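Local coordinates for protein possible prolidase (Bifidobacterium longum NCC2705, PDB 2P9B) that is an unproven amidohydrolase, probably cleaving carbon–nitrogen bonds other than peptide bonds, at residues A[15-20]-A[48-53]; A[68-73]-A[373-378]; A[116-121]-A[152-157]; A[165-170]-A[174-179]; A[299-304]-A[317-322]. One frame throughout, in Å; residues are numbered along the deposited sequence.

Contact 1: A[15-20]-A[48-53]; sequences ALAHAT and APSIET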
# COMPACT_ATOMS: atom_id res chain seq x y z
N ALA A 15 21.60 17.09 5.53
CA ALA A 15 21.18 16.88 6.91
C ALA A 15 19.94 17.72 7.17
O ALA A 15 19.92 18.92 6.88
CB ALA A 15 22.29 17.28 7.87
N LEU A 16 18.89 17.07 7.67
CA LEU A 16 17.65 17.76 8.00
C LEU A 16 17.69 17.95 9.50
O LEU A 16 17.62 16.98 10.25
CB LEU A 16 16.44 16.89 7.62
CG LEU A 16 15.07 17.41 8.04
CD1 LEU A 16 14.75 18.71 7.32
CD2 LEU A 16 14.01 16.35 7.73
N ALA A 17 17.79 19.20 9.95
CA ALA A 17 17.90 19.47 11.38
C ALA A 17 16.71 20.16 12.05
O ALA A 17 15.85 20.75 11.39
CB ALA A 17 19.17 20.28 11.65
N HIS A 18 16.70 20.07 13.38
CA HIS A 18 15.68 20.69 14.22
C HIS A 18 14.25 20.21 13.99
O HIS A 18 13.29 20.92 14.25
CB HIS A 18 15.74 22.21 14.05
CG HIS A 18 17.10 22.78 14.25
ND1 HIS A 18 17.81 22.61 15.42
CD2 HIS A 18 17.90 23.50 13.43
CE1 HIS A 18 18.99 23.20 15.30
NE2 HIS A 18 19.07 23.74 14.10
N ALA A 19 14.12 18.97 13.52
CA ALA A 19 12.80 18.44 13.26
C ALA A 19 12.29 17.57 14.40
O ALA A 19 13.07 17.04 15.20
CB ALA A 19 12.81 17.64 11.97
N THR A 20 10.97 17.44 14.47
CA THR A 20 10.34 16.59 15.46
C THR A 20 10.07 15.30 14.69
O THR A 20 9.36 15.31 13.69
CB THR A 20 8.99 17.15 15.94
OG1 THR A 20 9.21 18.38 16.65
CG2 THR A 20 8.30 16.15 16.86
N ALA A 48 20.04 11.77 15.36
CA ALA A 48 20.36 12.15 16.72
C ALA A 48 19.97 13.59 17.05
O ALA A 48 19.68 14.38 16.15
CB ALA A 48 21.86 11.96 16.95
N PRO A 49 19.96 13.95 18.34
CA PRO A 49 19.61 15.31 18.76
C PRO A 49 20.45 16.31 17.97
O PRO A 49 21.66 16.14 17.82
CB PRO A 49 19.96 15.31 20.24
CG PRO A 49 19.64 13.90 20.65
CD PRO A 49 20.23 13.09 19.51
N SER A 50 19.80 17.33 17.45
CA SER A 50 20.47 18.35 16.65
C SER A 50 21.62 19.03 17.39
O SER A 50 22.67 19.29 16.81
CB SER A 50 19.46 19.40 16.19
OG SER A 50 18.42 18.81 15.42
N ILE A 51 21.41 19.31 18.67
CA ILE A 51 22.42 20.00 19.45
C ILE A 51 23.78 19.31 19.48
O ILE A 51 24.81 19.97 19.61
CB ILE A 51 21.93 20.21 20.90
CG1 ILE A 51 22.86 21.19 21.63
CG2 ILE A 51 21.89 18.88 21.63
CD1 ILE A 51 22.32 21.63 22.98
N GLU A 52 23.80 17.99 19.33
CA GLU A 52 25.06 17.25 19.37
C GLU A 52 25.51 16.74 18.02
O GLU A 52 26.54 16.07 17.91
CB GLU A 52 24.94 16.06 20.33
CG GLU A 52 23.83 15.09 19.94
CD GLU A 52 23.76 13.87 20.85
OE1 GLU A 52 23.76 14.03 22.08
OE2 GLU A 52 23.68 12.74 20.31
N THR A 53 24.74 17.05 16.98
CA THR A 53 25.07 16.56 15.65
C THR A 53 25.64 17.63 14.73
O THR A 53 24.96 18.57 14.36
CB THR A 53 23.82 15.95 14.99
OG1 THR A 53 23.25 14.97 15.88
CG2 THR A 53 24.19 15.27 13.68

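Contact 2: A[68-73]-A[373-378]; sequences IVMPGL and EALHAA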
# COMPACT_ATOMS: atom_id res chain seq x y z
N ILE A 68 7.63 18.33 11.11
CA ILE A 68 7.59 16.97 11.62
C ILE A 68 8.15 16.10 10.49
O ILE A 68 7.86 16.35 9.32
CB ILE A 68 6.14 16.50 11.92
CG1 ILE A 68 5.71 16.95 13.32
CG2 ILE A 68 6.03 14.98 11.81
CD1 ILE A 68 5.58 18.43 13.48
N VAL A 69 8.97 15.11 10.83
CA VAL A 69 9.49 14.22 9.81
C VAL A 69 9.17 12.80 10.27
O VAL A 69 9.31 12.48 11.44
CB VAL A 69 11.01 14.36 9.60
CG1 VAL A 69 11.75 14.03 10.88
CG2 VAL A 69 11.46 13.43 8.47
N MSE A 70 8.72 11.98 9.33
CA MSE A 70 8.36 10.61 9.62
C MSE A 70 8.77 9.74 8.44
O MSE A 70 9.21 10.26 7.41
CB MSE A 70 6.83 10.50 9.86
CG MSE A 70 5.94 10.82 8.63
SE MSE A 70 4.06 10.49 8.85
CE MSE A 70 4.10 8.59 8.73
N PRO A 71 8.65 8.41 8.58
CA PRO A 71 9.03 7.55 7.45
C PRO A 71 8.05 7.83 6.32
O PRO A 71 6.91 8.23 6.57
CB PRO A 71 8.85 6.14 8.01
CG PRO A 71 9.07 6.31 9.50
CD PRO A 71 8.34 7.60 9.77
N GLY A 72 8.47 7.61 5.08
CA GLY A 72 7.56 7.84 3.98
C GLY A 72 6.38 6.89 4.08
O GLY A 72 6.51 5.78 4.61
N LEU A 73 5.21 7.32 3.60
CA LEU A 73 4.05 6.43 3.64
C LEU A 73 4.24 5.32 2.62
O LEU A 73 5.00 5.47 1.68
CB LEU A 73 2.76 7.20 3.32
CG LEU A 73 2.29 8.25 4.34
CD1 LEU A 73 1.06 8.97 3.82
CD2 LEU A 73 1.97 7.54 5.67
N GLU A 373 -1.22 3.77 15.87
CA GLU A 373 -1.26 2.45 15.26
C GLU A 373 -1.46 2.54 13.75
O GLU A 373 -0.94 1.72 13.00
CB GLU A 373 -2.38 1.61 15.87
CG GLU A 373 -2.19 1.37 17.36
CD GLU A 373 -3.35 0.62 17.97
OE1 GLU A 373 -4.51 0.88 17.57
OE2 GLU A 373 -3.11 -0.21 18.87
N ALA A 374 -2.22 3.54 13.31
CA ALA A 374 -2.46 3.72 11.88
C ALA A 374 -1.17 4.17 11.20
O ALA A 374 -0.85 3.70 10.10
CB ALA A 374 -3.56 4.75 11.66
N LEU A 375 -0.43 5.07 11.83
CA LEU A 375 0.83 5.54 11.27
C LEU A 375 1.83 4.39 11.23
O LEU A 375 2.65 4.28 10.31
CB LEU A 375 1.38 6.70 12.11
CG LEU A 375 0.61 8.01 11.95
CD1 LEU A 375 0.97 8.96 13.07
CD2 LEU A 375 0.93 8.62 10.58
N HIS A 376 1.75 3.51 12.23
CA HIS A 376 2.63 2.36 12.32
C HIS A 376 2.31 1.35 11.21
O HIS A 376 3.20 0.72 10.63
CB HIS A 376 2.47 1.71 13.70
CG HIS A 376 3.32 0.51 13.93
ND1 HIS A 376 4.70 0.55 13.88
CD2 HIS A 376 3.00 -0.77 14.24
CE1 HIS A 376 5.18 -0.64 14.17
NE2 HIS A 376 4.17 -1.47 14.39
N ALA A 377 1.02 1.21 10.91
CA ALA A 377 0.55 0.29 9.87
C ALA A 377 0.98 0.77 8.49
O ALA A 377 1.36 -0.02 7.64
CB ALA A 377 -0.97 0.17 9.94
N ALA A 378 0.94 2.09 8.28
CA ALA A 378 1.29 2.67 6.99
C ALA A 378 2.78 2.68 6.72
O ALA A 378 3.20 2.87 5.57
CB ALA A 378 0.75 4.09 6.90

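Contact 3: A[116-121]-A[152-157]; sequences TVKHNA and GQILGP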
# COMPACT_ATOMS: atom_id res chain seq x y z
N THR A 116 1.46 7.60 -18.66
CA THR A 116 0.37 7.50 -17.71
C THR A 116 0.81 6.86 -16.40
O THR A 116 0.54 7.39 -15.33
CB THR A 116 -0.80 6.70 -18.29
OG1 THR A 116 -1.36 7.42 -19.39
CG2 THR A 116 -1.88 6.48 -17.24
N VAL A 117 1.51 5.73 -16.48
CA VAL A 117 1.94 5.06 -15.26
C VAL A 117 2.99 5.86 -14.51
O VAL A 117 3.01 5.86 -13.27
CB VAL A 117 2.47 3.63 -15.54
CG1 VAL A 117 1.37 2.79 -16.15
CG2 VAL A 117 3.69 3.68 -16.44
N LYS A 118 3.85 6.57 -15.24
CA LYS A 118 4.86 7.38 -14.58
C LYS A 118 4.18 8.55 -13.87
O LYS A 118 4.57 8.91 -12.76
CB LYS A 118 5.90 7.89 -15.59
CG LYS A 118 7.05 8.64 -14.92
CD LYS A 118 8.20 8.96 -15.88
CE LYS A 118 7.85 10.05 -16.87
NZ LYS A 118 9.04 10.43 -17.70
N HIS A 119 3.17 9.13 -14.51
CA HIS A 119 2.45 10.26 -13.92
C HIS A 119 1.80 9.86 -12.60
O HIS A 119 1.92 10.57 -11.60
CB HIS A 119 1.36 10.77 -14.86
CG HIS A 119 0.48 11.81 -14.24
ND1 HIS A 119 0.92 13.08 -13.96
CD2 HIS A 119 -0.81 11.75 -13.82
CE1 HIS A 119 -0.05 13.77 -13.38
NE2 HIS A 119 -1.11 12.98 -13.28
N ASN A 120 1.10 8.73 -12.61
CA ASN A 120 0.43 8.28 -11.41
C ASN A 120 1.40 7.89 -10.30
O ASN A 120 1.14 8.15 -9.13
CB ASN A 120 -0.53 7.12 -11.74
CG ASN A 120 -1.75 7.58 -12.50
OD1 ASN A 120 -2.36 8.60 -12.17
ND2 ASN A 120 -2.13 6.83 -13.53
N ALA A 121 2.52 7.28 -10.67
CA ALA A 121 3.52 6.90 -9.67
C ALA A 121 4.08 8.19 -9.07
O ALA A 121 4.39 8.25 -7.88
CB ALA A 121 4.64 6.09 -10.32
N GLY A 152 17.98 4.47 -11.33
CA GLY A 152 18.24 5.88 -11.08
C GLY A 152 17.99 6.78 -12.28
O GLY A 152 18.40 7.95 -12.29
N GLN A 153 17.32 6.25 -13.29
CA GLN A 153 17.02 7.00 -14.50
C GLN A 153 15.79 7.90 -14.36
O GLN A 153 15.68 8.91 -15.04
CB GLN A 153 16.76 6.04 -15.66
CG GLN A 153 17.88 5.05 -15.91
CD GLN A 153 17.46 3.98 -16.90
OE1 GLN A 153 17.05 4.28 -18.02
NE2 GLN A 153 17.55 2.72 -16.49
N ILE A 154 14.88 7.51 -13.48
CA ILE A 154 13.65 8.27 -13.25
C ILE A 154 13.39 8.43 -11.76
O ILE A 154 13.64 7.52 -10.98
CB ILE A 154 12.44 7.54 -13.88
CG1 ILE A 154 12.63 7.39 -15.39
CG2 ILE A 154 11.15 8.29 -13.57
CD1 ILE A 154 12.74 8.71 -16.14
N LEU A 155 12.90 9.61 -11.37
CA LEU A 155 12.59 9.87 -9.97
C LEU A 155 11.23 9.23 -9.70
O LEU A 155 10.28 9.47 -10.44
CB LEU A 155 12.50 11.37 -9.70
CG LEU A 155 11.93 11.80 -8.33
CD1 LEU A 155 12.87 11.38 -7.22
CD2 LEU A 155 11.72 13.31 -8.30
N GLY A 156 11.15 8.41 -8.66
CA GLY A 156 9.88 7.78 -8.37
C GLY A 156 9.94 6.94 -7.11
O GLY A 156 11.01 6.79 -6.51
N PRO A 157 8.80 6.39 -6.69
CA PRO A 157 8.74 5.56 -5.48
C PRO A 157 9.31 4.17 -5.73
O PRO A 157 9.51 3.76 -6.88
CB PRO A 157 7.25 5.51 -5.19
CG PRO A 157 6.66 5.46 -6.58
CD PRO A 157 7.47 6.53 -7.30

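Contact 4: A[165-170]-A[174-179]; sequences LMAIPE and APLIAL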
# COMPACT_ATOMS: atom_id res chain seq x y z
N LEU A 165 -3.07 -8.98 -13.21
CA LEU A 165 -3.57 -9.86 -12.16
C LEU A 165 -4.09 -11.13 -12.81
O LEU A 165 -4.39 -11.15 -14.00
CB LEU A 165 -4.66 -9.17 -11.33
CG LEU A 165 -6.00 -8.80 -11.97
CD1 LEU A 165 -6.88 -10.03 -12.10
CD2 LEU A 165 -6.68 -7.75 -11.10
N MSE A 166 -4.19 -12.19 -12.02
CA MSE A 166 -4.68 -13.46 -12.53
C MSE A 166 -6.08 -13.71 -12.01
O MSE A 166 -6.35 -13.53 -10.82
CB MSE A 166 -3.75 -14.59 -12.07
CG MSE A 166 -2.30 -14.34 -12.43
SE MSE A 166 -1.11 -15.60 -11.63
CE MSE A 166 -1.67 -17.17 -12.67
N ALA A 167 -6.97 -14.12 -12.90
CA ALA A 167 -8.34 -14.37 -12.48
C ALA A 167 -9.16 -15.05 -13.56
O ALA A 167 -8.75 -15.15 -14.71
CB ALA A 167 -9.01 -13.06 -12.11
N ILE A 168 -10.34 -15.51 -13.15
CA ILE A 168 -11.26 -16.14 -14.08
C ILE A 168 -11.94 -14.93 -14.73
O ILE A 168 -12.47 -14.07 -14.03
CB ILE A 168 -12.30 -16.98 -13.32
CG1 ILE A 168 -11.58 -18.06 -12.50
CG2 ILE A 168 -13.28 -17.61 -14.30
CD1 ILE A 168 -12.49 -18.93 -11.67
N PRO A 169 -11.90 -14.85 -16.07
CA PRO A 169 -12.53 -13.71 -16.75
C PRO A 169 -14.01 -13.55 -16.41
O PRO A 169 -14.73 -14.53 -16.24
CB PRO A 169 -12.28 -14.01 -18.23
CG PRO A 169 -12.16 -15.50 -18.28
CD PRO A 169 -11.36 -15.82 -17.04
N GLU A 170 -14.45 -12.30 -16.31
CA GLU A 170 -15.83 -11.99 -15.98
C GLU A 170 -16.52 -11.16 -17.06
O GLU A 170 -17.69 -10.80 -16.92
CB GLU A 170 -15.89 -11.26 -14.63
CG GLU A 170 -15.25 -12.02 -13.47
CD GLU A 170 -16.06 -13.23 -13.03
OE1 GLU A 170 -16.36 -14.10 -13.88
OE2 GLU A 170 -16.39 -13.32 -11.83
N ALA A 174 -11.59 -5.98 -18.34
CA ALA A 174 -10.47 -5.65 -17.47
C ALA A 174 -9.21 -6.38 -17.90
O ALA A 174 -9.28 -7.47 -18.45
CB ALA A 174 -10.81 -6.01 -16.03
N PRO A 175 -8.04 -5.76 -17.68
CA PRO A 175 -6.79 -6.41 -18.06
C PRO A 175 -6.44 -7.50 -17.05
O PRO A 175 -6.56 -7.29 -15.84
CB PRO A 175 -5.78 -5.26 -18.05
CG PRO A 175 -6.31 -4.38 -16.95
CD PRO A 175 -7.80 -4.38 -17.22
N LEU A 176 -6.02 -8.66 -17.53
CA LEU A 176 -5.67 -9.76 -16.65
C LEU A 176 -5.19 -10.98 -17.42
O LEU A 176 -5.31 -11.04 -18.64
CB LEU A 176 -6.88 -10.14 -15.79
CG LEU A 176 -8.21 -10.47 -16.48
CD1 LEU A 176 -8.17 -11.88 -17.03
CD2 LEU A 176 -9.36 -10.33 -15.49
N ILE A 177 -4.61 -11.93 -16.70
CA ILE A 177 -4.17 -13.17 -17.30
C ILE A 177 -5.34 -14.07 -16.96
O ILE A 177 -5.58 -14.38 -15.79
CB ILE A 177 -2.87 -13.70 -16.67
CG1 ILE A 177 -1.71 -12.75 -16.98
CG2 ILE A 177 -2.55 -15.08 -17.21
CD1 ILE A 177 -0.40 -13.13 -16.34
N ALA A 178 -6.09 -14.46 -17.98
CA ALA A 178 -7.28 -15.27 -17.80
C ALA A 178 -7.02 -16.75 -17.54
O ALA A 178 -6.33 -17.42 -18.31
CB ALA A 178 -8.19 -15.11 -19.02
N LEU A 179 -7.59 -17.24 -16.45
CA LEU A 179 -7.48 -18.65 -16.09
C LEU A 179 -8.87 -19.19 -16.41
O LEU A 179 -9.85 -18.88 -15.73
CB LEU A 179 -7.18 -18.80 -14.59
CG LEU A 179 -5.86 -18.17 -14.13
CD1 LEU A 179 -5.68 -18.41 -12.63
CD2 LEU A 179 -4.70 -18.76 -14.91
O HOH W 1 -4.34 -6.51 -14.27

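Contact 5: A[299-304]-A[317-322]; sequences LPLTLL and ENSKNV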
# COMPACT_ATOMS: atom_id res chain seq x y z
N LEU A 299 -15.92 1.88 1.00
CA LEU A 299 -16.80 2.88 1.59
C LEU A 299 -17.47 3.88 0.66
O LEU A 299 -18.63 4.24 0.87
CB LEU A 299 -16.07 3.62 2.71
CG LEU A 299 -15.91 2.80 3.99
CD1 LEU A 299 -15.00 3.52 4.97
CD2 LEU A 299 -17.29 2.56 4.61
N PRO A 300 -16.76 4.37 -0.37
CA PRO A 300 -17.39 5.33 -1.28
C PRO A 300 -18.69 4.80 -1.89
O PRO A 300 -19.66 5.55 -2.05
CB PRO A 300 -16.31 5.56 -2.34
CG PRO A 300 -15.05 5.42 -1.54
CD PRO A 300 -15.33 4.20 -0.69
N LEU A 301 -18.70 3.52 -2.24
CA LEU A 301 -19.87 2.90 -2.85
C LEU A 301 -21.08 2.84 -1.93
O LEU A 301 -22.21 2.76 -2.41
CB LEU A 301 -19.52 1.49 -3.32
CG LEU A 301 -18.43 1.41 -4.39
CD1 LEU A 301 -18.09 -0.04 -4.65
CD2 LEU A 301 -18.89 2.10 -5.66
N THR A 302 -20.85 2.88 -0.62
CA THR A 302 -21.96 2.81 0.33
C THR A 302 -22.31 4.16 0.96
O THR A 302 -23.41 4.33 1.48
CB THR A 302 -21.66 1.82 1.48
OG1 THR A 302 -20.55 2.29 2.25
CG2 THR A 302 -21.33 0.44 0.92
N LEU A 303 -21.39 5.12 0.89
CA LEU A 303 -21.63 6.43 1.48
C LEU A 303 -22.12 7.47 0.47
O LEU A 303 -22.79 8.43 0.84
CB LEU A 303 -20.36 6.95 2.15
CG LEU A 303 -19.79 6.13 3.31
CD1 LEU A 303 -18.46 6.72 3.74
CD2 LEU A 303 -20.78 6.11 4.47
N LEU A 304 -21.79 7.27 -0.80
CA LEU A 304 -22.22 8.20 -1.85
C LEU A 304 -23.51 7.70 -2.48
O LEU A 304 -23.75 6.50 -2.55
CB LEU A 304 -21.12 8.32 -2.91
CG LEU A 304 -19.77 8.88 -2.45
CD1 LEU A 304 -18.74 8.72 -3.57
CD2 LEU A 304 -19.92 10.35 -2.07
N GLU A 317 -26.61 -3.00 -2.78
CA GLU A 317 -26.89 -3.97 -1.73
C GLU A 317 -25.67 -4.87 -1.54
O GLU A 317 -25.26 -5.15 -0.42
CB GLU A 317 -28.12 -4.80 -2.09
CG GLU A 317 -28.49 -5.88 -1.07
CD GLU A 317 -28.68 -5.32 0.32
OE1 GLU A 317 -29.18 -4.18 0.45
OE2 GLU A 317 -28.36 -6.03 1.30
N ASN A 318 -25.09 -5.32 -2.65
CA ASN A 318 -23.91 -6.18 -2.59
C ASN A 318 -22.79 -5.43 -1.88
O ASN A 318 -22.13 -5.97 -0.98
CB ASN A 318 -23.45 -6.59 -3.99
CG ASN A 318 -24.35 -7.63 -4.63
OD1 ASN A 318 -25.01 -8.41 -3.94
ND2 ASN A 318 -24.36 -7.67 -5.96
N SER A 319 -22.58 -4.18 -2.28
CA SER A 319 -21.55 -3.34 -1.69
C SER A 319 -21.72 -3.17 -0.19
O SER A 319 -20.75 -3.26 0.56
CB SER A 319 -21.55 -1.97 -2.38
OG SER A 319 -21.22 -2.09 -3.75
N LYS A 320 -22.95 -2.92 0.26
CA LYS A 320 -23.20 -2.76 1.68
C LYS A 320 -22.82 -4.03 2.44
O LYS A 320 -22.22 -3.96 3.51
CB LYS A 320 -24.68 -2.42 1.94
CG LYS A 320 -25.14 -1.08 1.37
CD LYS A 320 -26.61 -0.82 1.68
CE LYS A 320 -27.06 0.54 1.15
NZ LYS A 320 -26.28 1.65 1.75
N ASN A 321 -23.16 -5.20 1.89
CA ASN A 321 -22.83 -6.44 2.57
C ASN A 321 -21.32 -6.69 2.60
O ASN A 321 -20.78 -7.09 3.63
CB ASN A 321 -23.55 -7.63 1.91
CG ASN A 321 -25.06 -7.49 1.96
OD1 ASN A 321 -25.60 -6.76 2.80
ND2 ASN A 321 -25.74 -8.19 1.08
N VAL A 322 -20.65 -6.43 1.49
CA VAL A 322 -19.20 -6.62 1.43
C VAL A 322 -18.45 -5.62 2.32
O VAL A 322 -17.53 -6.00 3.04
CB VAL A 322 -18.68 -6.47 -0.01
CG1 VAL A 322 -17.15 -6.26 -0.00
CG2 VAL A 322 -19.03 -7.70 -0.82

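Contact 1: A[15-20]-A[48-53]
Ala17, the last residue before the chain turns its corner, brings its methyl group close to the hydroxyl of Ser50, with CB 4.1 Å from OG. A small residue suits this place, because the same methyl also lies over one face of the next residue's ring, 3.9 Å above the His18 plane and displaced toward its rim. His18 carries the main link: its backbone N donates to Ser50 OG at 3.0 Å, with an N-H...O angle of 154°. Ser50 opens a short 3-10 turn, and its OG stands beside its own backbone N (chi1 -59°), from where it faces the bend. Thr35 is a second hydrogen-bond partner of that OG, which therefore ties three pieces of chain together in a buried setting. The imidazole meets Ser50 CB obliquely, ND1 lying 3.7 Å from that carbon, while the polar bond of ND1 goes to Asn33. Were the serine replaced by alanine, the His18 N-H and the Thr35 hydroxyl would probably each lose this partner and the bend be less firmly anchored. Beyond the corner the chain runs in the next sheet. His18 has a positive phi of 62°, and both it and Ala19 stand opposite Met34: this is a G1 beta bulge, at the corner where the chain leaves the small N-terminal sheet for the sheet containing strand 68-78.

Contact 2: A[68-73]-A[373-378]
Met70 and Leu73, on the strand that leads from the outlying beta region into the amidohydrolase barrel, pack against Leu375 and Ala378 of helix 371-385. The contact is wholly apolar, without a hydrogen bond across it, and its four touching residues are buried. Met70, built as selenomethionine, reaches across with the end of its chain: CE comes 3.7 Å from Leu375 CD2, and SE lies 4.0 Å from the same methyl. Two atoms of one flexible chain thus share a single branch of the leucine, and the two side chains cross at about a right angle. Met70 CG sits between its backbone N and carbonyl carbon (chi1 65°), and a bend at chi3 of -75° carries the methyl end to the helix.

Strand 68-78 is held in its sheet through backbone bonds that include Val69 with Thr20 and Met70 with Leu404, while helix 371-385 comes late in the TIM-barrel sequence. The contact therefore joins parts 300 residues apart, from early and late in the barrel. In amidohydrolases of this kind the first barrel strand usually ends in a metal-binding HxH sequence.

Beyond Gly72, Leu73 turns its CD2 onto Ala378 CB at 3.9 Å. Alanine suits this point on the helix: with only a methyl facing the strand, the backbones come close, the CA atoms of Leu73 and Ala378 being 5.7 Å apart. Leu375 and Ala378, one helical turn from each other, also share Leu360 of helix 356-367 as a neighbour.

Contact 3: A[116-121]-A[152-157]
Lys118 reaches from helix 113-126 to Ile154 in the loop that follows helix 141-150, and it does so with its aliphatic shaft. From CB the chain leaves the helix extended, CG lying opposite the backbone N (chi1 -175°), and CG approaches the Ile154 methyl CG2 to 4.3 Å. CD makes the closest touch, 3.8 Å from Ile154 CG2. Past a bend at chi3 (72°) CE stands off Ile154 CG2 at 5.0 Å, while NZ comes back to 4.4 Å from Ile154 CD1, still at the exposed border. Lysine suits such a place: methylene groups press on a hydrocarbon partner while the charge stays toward solvent. The two side chains cross at about a right angle.

One turn further on, where the contact is buried, Ala121 faces Pro157. The proline CD lies 3.6 Å from Ala121 O and 4.2 Å from Ala121 CB. The small alanine lets the rigid ring settle close to the helix. Gly152, with positive phi, closes helix 141-150 in a Schellman motif, where a side chain would press on the carbonyl O of the residue before.

Lys118 and Ala121 both touch Leu145 of helix 141-150, and Pro157 rests on Leu125. The loop thus runs along helix 113-126 as it completes the beta-alpha-beta crossover from strand 129-134 through helix 141-150 to its parallel neighbour, strand 158-160.

Contact 4: A[165-170]-A[174-179]
Leu165 and Ile177 begin the tight part of this contact, where Ile177 N donates to Leu165 O at 2.8 Å along an almost straight path of 167°. Two further backbone bonds extend the ladder: Ala167 N to Ile177 O at 3.2 Å, and Leu179 N to Ala167 O at 3.0 Å. The last donor stands well above the plane of its carbonyl, 41° out of it. Leu165 CD1 lies 3.7 Å from Leu176 CB, the side chains crossing obliquely. On the face covered by helix 184-196, Met166, as selenomethionine, and Ile177 both meet Ala190. The bend at the end of Met166 brings CE to 4.1 Å from Leu179 CD2, a long leucine filling the buried side, whereas the small Ala167 lets the backbones pair closely.

Met166 with Ile177 and Ala167 with Ala178 form a very short parallel pairing, although only three residues separate the two segments, so the chain must loop back before running alongside itself. End to end, the segments diverge by 71°. Met166 also bonds by its backbone to Lys203 and Ala205 of strand 202-205, which places the pair next to a parallel sheet of the barrel fold.

Another flank is more exposed. There Pro169 CD touches the exposed Ala178 CB at 3.8 Å, a contact of two small apolar surfaces. The looseness lies where the backbones part: a water accepts from Leu165 N and donates to Pro175 O at 2.8 Å.

Contact 5: A[299-304]-A[317-322]
Thr302 and Lys320 mark the nearest backbone approach of two short helical pieces, their CA atoms 5.9 Å apart. The axes of 299-303 and 317-322 pass at 8.9 Å with a crossing angle of -125°, a steep crossing that confines contact to a small patch. The first piece is kinked at Pro300 and Leu301, whose N atoms lack the usual bond to the preceding turn; proline, having no N-H, fits such a place.

At the crossing Thr302 inserts its methyl rather than its hydroxyl. With OG1 between the backbone N and the carbonyl carbon (chi1 65°), CG2 projects to the other helix, 3.8 Å from both Ser319 O and Lys320 CA. Serine is small enough to permit this approach, and its OG, 3.8 Å from Leu301 CD1, has its hydrogen bond with Gln315 O in its own helix. Lys320 lays its CG 4.1 Å from Thr302 CG2 at the exposed edge of the contact, and a bend at its end brings NZ to 3.9 Å from Thr302 O.

Leu299 and Thr302 also touch Val323, further along helix 313-335, while Leu299 reaches helix 356-367. This is helix-on-helix packing in the outer layer of a TIM-barrel fold, after strand 290-292.

Contacts 1 and 2 touch: strands 19-22 and 68-78 are neighbours in one sheet, where Thr20 O and Val69 N probably share a hydrogen bond; the centres of the two contacts lie about 19 Å apart. Contact 1 closes before contact 2 opens. Contact 2 then spans most of the barrel sequence, and contacts 3, 4 and 5 follow one another inside the loop it closes. Helix 113-126 of contact 3 is the next regular element modelled after strand 68-78. Contacts 4 and 5, with centres about 24 Å apart, lie across the chain's centre from contact 1, about 50 and 47 Å from it, centre to centre. Strand 68-78 thus links the outlying beta region, through its sheet, to the barrel, and contact 2 packs it on a late helix.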